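Local coordinates for protein D-alanyl-D-alanine carboxypeptidase (Vibrio cholerae, PDB 5TR7) that probably trims the C-terminal D-alanine from peptidoglycan precursor peptides, as a penicillin-binding serine carboxypeptidase of the S11 family in cell wall biogenesis, at residues M40-I45 with Q158-D163; L128-S133 with P150-L155. All coordinates share one frame; numbering follows the deposited sequence.

Contact 1. Residues M40-I45 with Q158-D163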
loop_
_atom_site.group_PDB
_atom_site.type_symbol
_atom_site.label_atom_id
_atom_site.label_comp_id
_atom_site.label_asym_id
_atom_site.label_seq_id
_atom_site.Cartn_x
_atom_site.Cartn_y
_atom_site.Cartn_z
ATOM N N MET A 40 1.915 -4.577 1.944
ATOM C CA MET A 40 2.177 -5.865 2.621
ATOM C C MET A 40 3.215 -5.619 3.711
ATOM O O MET A 40 3.147 -6.163 4.796
ATOM C CB MET A 40 2.604 -6.980 1.659
ATOM C CG MET A 40 2.939 -8.286 2.438
ATOM S SD MET A 40 1.555 -8.975 3.429
ATOM C CE MET A 40 0.733 -9.519 1.908
ATOM N N THR A 41 4.173 -4.759 3.421
ATOM C CA THR A 41 5.221 -4.436 4.392
ATOM C C THR A 41 4.613 -3.806 5.636
ATOM O O THR A 41 4.923 -4.200 6.780
ATOM C CB THR A 41 6.262 -3.524 3.741
ATOM O OG1 THR A 41 6.951 -4.273 2.721
ATOM C CG2 THR A 41 7.273 -3.009 4.745
ATOM N N SER A 42 3.712 -2.861 5.424
ATOM C CA SER A 42 3.073 -2.185 6.558
ATOM C C SER A 42 2.145 -3.176 7.279
ATOM O O SER A 42 1.904 -3.012 8.472
ATOM C CB SER A 42 2.302 -0.958 6.154
ATOM O OG SER A 42 1.039 -1.343 5.659
ATOM N N TYR A 43 1.603 -4.164 6.562
ATOM C CA TYR A 43 0.717 -5.131 7.190
ATOM C C TYR A 43 1.537 -5.934 8.195
ATOM O O TYR A 43 1.132 -6.089 9.360
ATOM C CB TYR A 43 -0.005 -6.044 6.164
ATOM C CG TYR A 43 -0.978 -7.025 6.825
ATOM C CD1 TYR A 43 -0.529 -8.232 7.304
ATOM C CD2 TYR A 43 -2.342 -6.727 6.991
ATOM C CE1 TYR A 43 -1.375 -9.088 7.991
ATOM C CE2 TYR A 43 -3.204 -7.614 7.641
ATOM C CZ TYR A 43 -2.723 -8.788 8.152
ATOM O OH TYR A 43 -3.553 -9.644 8.804
ATOM N N VAL A 44 2.683 -6.458 7.759
ATOM C CA VAL A 44 3.548 -7.229 8.661
ATOM C C VAL A 44 4.002 -6.372 9.850
ATOM O O VAL A 44 3.934 -6.790 11.011
ATOM C CB VAL A 44 4.790 -7.801 7.923
ATOM C CG1 VAL A 44 5.675 -8.594 8.884
ATOM C CG2 VAL A 44 4.356 -8.714 6.779
ATOM N N ILE A 45 4.419 -5.137 9.563
ATOM C CA ILE A 45 4.813 -4.212 10.650
ATOM C C ILE A 45 3.641 -4.025 11.654
ATOM O O ILE A 45 3.816 -4.045 12.847
ATOM C CB ILE A 45 5.254 -2.872 10.074
ATOM C CG1 ILE A 45 6.568 -3.049 9.309
ATOM C CG2 ILE A 45 5.386 -1.801 11.150
ATOM C CD1 ILE A 45 6.876 -1.812 8.430
ATOM N N GLN A 158 -8.216 -4.597 2.316
ATOM C CA GLN A 158 -9.272 -4.958 3.247
ATOM C C GLN A 158 -8.669 -5.454 4.575
ATOM O O GLN A 158 -9.132 -5.074 5.658
ATOM C CB GLN A 158 -10.158 -6.074 2.637
ATOM C CG GLN A 158 -11.250 -6.618 3.558
ATOM C CD GLN A 158 -11.938 -7.867 3.036
ATOM O OE1 GLN A 158 -11.323 -8.788 2.545
ATOM N NE2 GLN A 158 -13.241 -7.842 3.062
ATOM N N ALA A 159 -7.657 -6.311 4.479
ATOM C CA ALA A 159 -6.993 -6.855 5.683
ATOM C C ALA A 159 -6.312 -5.793 6.512
ATOM O O ALA A 159 -6.230 -5.930 7.741
ATOM C CB ALA A 159 -5.961 -7.907 5.286
ATOM N N LEU A 160 -5.773 -4.777 5.842
ATOM C CA LEU A 160 -5.148 -3.683 6.565
ATOM C C LEU A 160 -6.163 -2.982 7.459
ATOM O O LEU A 160 -5.910 -2.691 8.625
ATOM C CB LEU A 160 -4.538 -2.628 5.633
ATOM C CG LEU A 160 -3.164 -2.824 5.039
ATOM C CD1 LEU A 160 -2.942 -1.836 3.872
ATOM C CD2 LEU A 160 -2.075 -2.763 6.103
ATOM N N ILE A 161 -7.298 -2.643 6.880
ATOM C CA ILE A 161 -8.373 -1.976 7.638
ATOM C C ILE A 161 -8.929 -2.897 8.679
ATOM O O ILE A 161 -9.189 -2.532 9.796
ATOM C CB ILE A 161 -9.476 -1.656 6.665
ATOM C CG1 ILE A 161 -8.968 -0.672 5.611
ATOM C CG2 ILE A 161 -10.728 -1.199 7.394
ATOM C CD1 ILE A 161 -9.920 -0.505 4.428
ATOM N N ARG A 162 -9.072 -4.157 8.329
ATOM C CA ARG A 162 -9.678 -5.109 9.268
ATOM C C ARG A 162 -8.845 -5.574 10.405
ATOM O O ARG A 162 -9.375 -5.759 11.515
ATOM C CB ARG A 162 -10.067 -6.388 8.478
ATOM C CG ARG A 162 -10.830 -7.441 9.235
ATOM C CD ARG A 162 -10.187 -8.786 8.909
ATOM N NE ARG A 162 -10.343 -9.218 7.562
ATOM C CZ ARG A 162 -9.519 -10.016 6.875
ATOM N NH1 ARG A 162 -8.309 -10.419 7.242
ATOM N NH2 ARG A 162 -9.875 -10.331 5.673
ATOM N N ASP A 163 -7.587 -5.878 10.130
ATOM C CA ASP A 163 -6.722 -6.577 11.157
ATOM C C ASP A 163 -5.740 -5.667 11.835
ATOM O O ASP A 163 -5.393 -5.923 12.969
ATOM C CB ASP A 163 -5.900 -7.695 10.486
ATOM C CG ASP A 163 -6.732 -8.703 9.723
ATOM O OD1 ASP A 163 -7.858 -8.932 10.126
ATOM O OD2 ASP A 163 -6.189 -9.418 8.821
#

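Contact 2. Residues L128-S133 with P150-L155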
loop_
_atom_site.group_PDB
_atom_site.type_symbol
_atom_site.label_atom_id
_atom_site.label_comp_id
_atom_site.label_asym_id
_atom_site.label_seq_id
_atom_site.Cartn_x
_atom_site.Cartn_y
_atom_site.Cartn_z
ATOM N N LEU A 128 -3.789 -14.751 4.205
ATOM C CA LEU A 128 -4.840 -13.831 3.838
ATOM C C LEU A 128 -5.583 -14.303 2.575
ATOM O O LEU A 128 -6.522 -13.654 2.215
ATOM C CB LEU A 128 -4.303 -12.445 3.589
ATOM C CG LEU A 128 -3.724 -11.683 4.793
ATOM C CD1 LEU A 128 -3.066 -10.377 4.406
ATOM C CD2 LEU A 128 -4.719 -11.479 5.920
ATOM N N GLY A 129 -5.186 -15.398 1.899
ATOM C CA GLY A 129 -5.908 -15.814 0.675
ATOM C C GLY A 129 -5.447 -15.122 -0.623
ATOM O O GLY A 129 -6.105 -15.143 -1.644
ATOM N N MET A 130 -4.253 -14.565 -0.583
ATOM C CA MET A 130 -3.634 -13.950 -1.758
ATOM C C MET A 130 -2.885 -15.087 -2.502
ATOM O O MET A 130 -1.672 -15.084 -2.608
ATOM C CB MET A 130 -2.682 -12.834 -1.319
ATOM C CG MET A 130 -3.398 -11.761 -0.473
ATOM S SD MET A 130 -2.259 -10.580 0.195
ATOM C CE MET A 130 -1.526 -9.787 -1.235
ATOM N N LYS A 131 -3.632 -15.990 -3.091
ATOM C CA LYS A 131 -3.070 -17.161 -3.770
ATOM C C LYS A 131 -2.338 -16.869 -5.079
ATOM O O LYS A 131 -1.651 -17.730 -5.571
ATOM C CB LYS A 131 -4.195 -18.157 -3.993
ATOM C CG LYS A 131 -5.031 -18.379 -2.731
ATOM C CD LYS A 131 -5.917 -19.594 -2.865
ATOM C CE LYS A 131 -6.929 -19.396 -3.983
ATOM N NZ LYS A 131 -7.854 -20.566 -4.116
ATOM N N ASN A 132 -2.459 -15.650 -5.616
ATOM C CA ASN A 132 -1.755 -15.284 -6.833
ATOM C C ASN A 132 -0.777 -14.138 -6.610
ATOM O O ASN A 132 -0.559 -13.301 -7.473
ATOM C CB ASN A 132 -2.769 -14.949 -7.917
ATOM C CG ASN A 132 -3.498 -16.170 -8.446
ATOM O OD1 ASN A 132 -2.980 -17.268 -8.525
ATOM N ND2 ASN A 132 -4.691 -15.938 -8.895
ATOM N N SER A 133 -0.161 -14.134 -5.444
ATOM C CA SER A 133 0.804 -13.127 -5.100
ATOM C C SER A 133 2.094 -13.721 -4.577
ATOM O O SER A 133 2.069 -14.746 -3.922
ATOM C CB SER A 133 0.213 -12.198 -4.030
ATOM O OG SER A 133 -0.965 -11.539 -4.516
ATOM N N PRO A 150 -5.040 -7.598 -8.938
ATOM C CA PRO A 150 -5.959 -6.631 -8.368
ATOM C C PRO A 150 -6.797 -7.211 -7.251
ATOM O O PRO A 150 -7.066 -6.522 -6.264
ATOM C CB PRO A 150 -6.871 -6.283 -9.530
ATOM C CG PRO A 150 -6.001 -6.449 -10.724
ATOM C CD PRO A 150 -5.024 -7.534 -10.405
ATOM N N TYR A 151 -7.266 -8.437 -7.441
ATOM C CA TYR A 151 -8.086 -9.056 -6.431
ATOM C C TYR A 151 -7.286 -9.256 -5.146
ATOM O O TYR A 151 -7.759 -8.875 -4.074
ATOM C CB TYR A 151 -8.623 -10.405 -6.914
ATOM C CG TYR A 151 -9.443 -11.097 -5.878
ATOM C CD1 TYR A 151 -10.691 -10.581 -5.495
ATOM C CD2 TYR A 151 -8.983 -12.233 -5.241
ATOM C CE1 TYR A 151 -11.418 -11.175 -4.477
ATOM C CE2 TYR A 151 -9.723 -12.840 -4.238
ATOM C CZ TYR A 151 -10.953 -12.341 -3.905
ATOM O OH TYR A 151 -11.674 -12.966 -2.927
ATOM N N ASP A 152 -6.082 -9.816 -5.259
ATOM C CA ASP A 152 -5.242 -10.021 -4.078
ATOM C C ASP A 152 -4.906 -8.705 -3.374
ATOM O O ASP A 152 -4.843 -8.662 -2.152
ATOM C CB ASP A 152 -3.977 -10.768 -4.403
ATOM C CG ASP A 152 -4.227 -12.252 -4.786
ATOM O OD1 ASP A 152 -5.393 -12.704 -4.929
ATOM O OD2 ASP A 152 -3.226 -12.959 -4.927
ATOM N N LEU A 153 -4.639 -7.671 -4.165
ATOM C CA LEU A 153 -4.366 -6.366 -3.600
ATOM C C LEU A 153 -5.612 -5.820 -2.861
ATOM O O LEU A 153 -5.477 -5.211 -1.800
ATOM C CB LEU A 153 -3.829 -5.396 -4.701
ATOM C CG LEU A 153 -2.441 -5.773 -5.273
ATOM C CD1 LEU A 153 -2.153 -5.110 -6.585
ATOM C CD2 LEU A 153 -1.374 -5.415 -4.273
ATOM N N ALA A 154 -6.819 -6.148 -3.335
ATOM C CA ALA A 154 -8.014 -5.741 -2.647
ATOM C C ALA A 154 -8.114 -6.439 -1.296
ATOM O O ALA A 154 -8.500 -5.822 -0.282
ATOM C CB ALA A 154 -9.219 -6.119 -3.465
ATOM N N LEU A 155 -7.827 -7.750 -1.292
ATOM C CA LEU A 155 -7.845 -8.509 -0.040
ATOM C C LEU A 155 -6.850 -7.872 0.906
ATOM O O LEU A 155 -7.131 -7.715 2.051
ATOM C CB LEU A 155 -7.444 -9.989 -0.261
ATOM C CG LEU A 155 -8.415 -10.936 -0.948
ATOM C CD1 LEU A 155 -7.784 -12.321 -1.283
ATOM C CD2 LEU A 155 -9.680 -11.105 -0.137
#

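Contact 1. Residues M40-I45 with Q158-D163
Y43 and D163 form the hydrogen bond between the two segments. With CG anti to the backbone N (chi1 -178°), the Y43 ring reaches across to helix 150-163, and its OH donates to D163 OD2 over 2.6 Å. The hydroxyl arrives on the anti side of that oxygen, somewhat above the carboxylate plane, and ring and carboxylate are turned 71° apart. On its syn side OD2 also accepts from R162 NH1 at 2.8 Å, within a salt bridge between neighbours on the helix; a weak second bond runs from NH1 to OD1. Two donors, one of them charged, thus hold the carboxylate and would favour its ionised form. Q47 NE2 is a further partner of the Y43 hydroxyl, and K50 NZ on the same helix bonds to D163 O.

Helix 37-50 begins within the SxxK motif of this penicillin-binding fold, S35 (the predicted acylated serine) standing just ahead of it and K38 (the predicted proton acceptor) in its first turn. Here it runs nearly parallel to helix 150-163, the segment axes 20° apart and 10.2 Å at closest approach.

The apolar contacts come from A159 and L160. A159 CB lies off the ring plane, 3.6 Å from Y43 CE2, whereas A159 O is at the edge in the plane. L160 passes Y43 in the opposite direction and lays CD2 near the ring plane at its edge, 3.8 Å from Y43 CA. The same methyl stands 3.5 Å from S42 OG, a hydroxyl hydrogen-bonded to Y171 OH and M39 O. W124 packs edge-to-face with the Y43 ring.

Contact 2. Residues L128-S133 with P150-L155
D152 turns CG anti to its own carbonyl carbon (chi1 -69°), which carries the carboxylate off the first turn of helix 150-163 into the loop, where S133 brings OG to meet it. Both bonds across the contact end on D152 OD2. The backbone N of N132 donates to its syn lone pair at 2.9 Å, with an N-H...O angle of 140°, while S133 OG donates to its anti lone pair at 2.7 Å. One oxygen is thus gripped from two sides by consecutive residues, which fixes the rotation of the carboxylate. S133 OG is also hydrogen-bonded to S148 OG, just ahead of the helix.

M130 crosses D152 at a slant. Its chain is extended as far as SD and then bends at chi3 (62°), so that CE swings back to lie 3.6 Å from the D152 carbonyl oxygen; M130 CB stands 3.7 Å from D152 OD2. One turn further along the helix, L155 points CD1 at the loop backbone and touches G129 O at 3.3 Å. M130 CG and L155 CB meet more loosely, at 4.4 Å.

The loop backbone is tightly folded here: M130 centres an inverse gamma turn, and G129, just before it, has positive phi. At the other end of the connection, T149 OG1 bonds to D152 N as the helix starts. The arrangement is a Schellman C-cap on helix 114-127 followed by a type I beta turn from M130 to S133, which the D152 side chain, from the first turn of the next helix of the carboxypeptidase domain, holds through N132 N and S133 OG.

Contacts 1 and 2 share helix 150-163: 128-133 packs on its first two turns, 40-45 on its last turn, and the two centres lie 12 Å apart. In chain order come 40-45, 128-133, 150-155 and 158-163, so the short connection of contact 2 falls within the longer one of contact 1. They touch directly: M40 CE is 3.6 Å from M130 SD, and L128 CD2 packs on Y43, A159 and D163. Helix 150-163 is thus the shared member, meeting the exit of helix 114-127 at its start and helix 37-50, with the predicted catalytic K38 in its first turn, at its end.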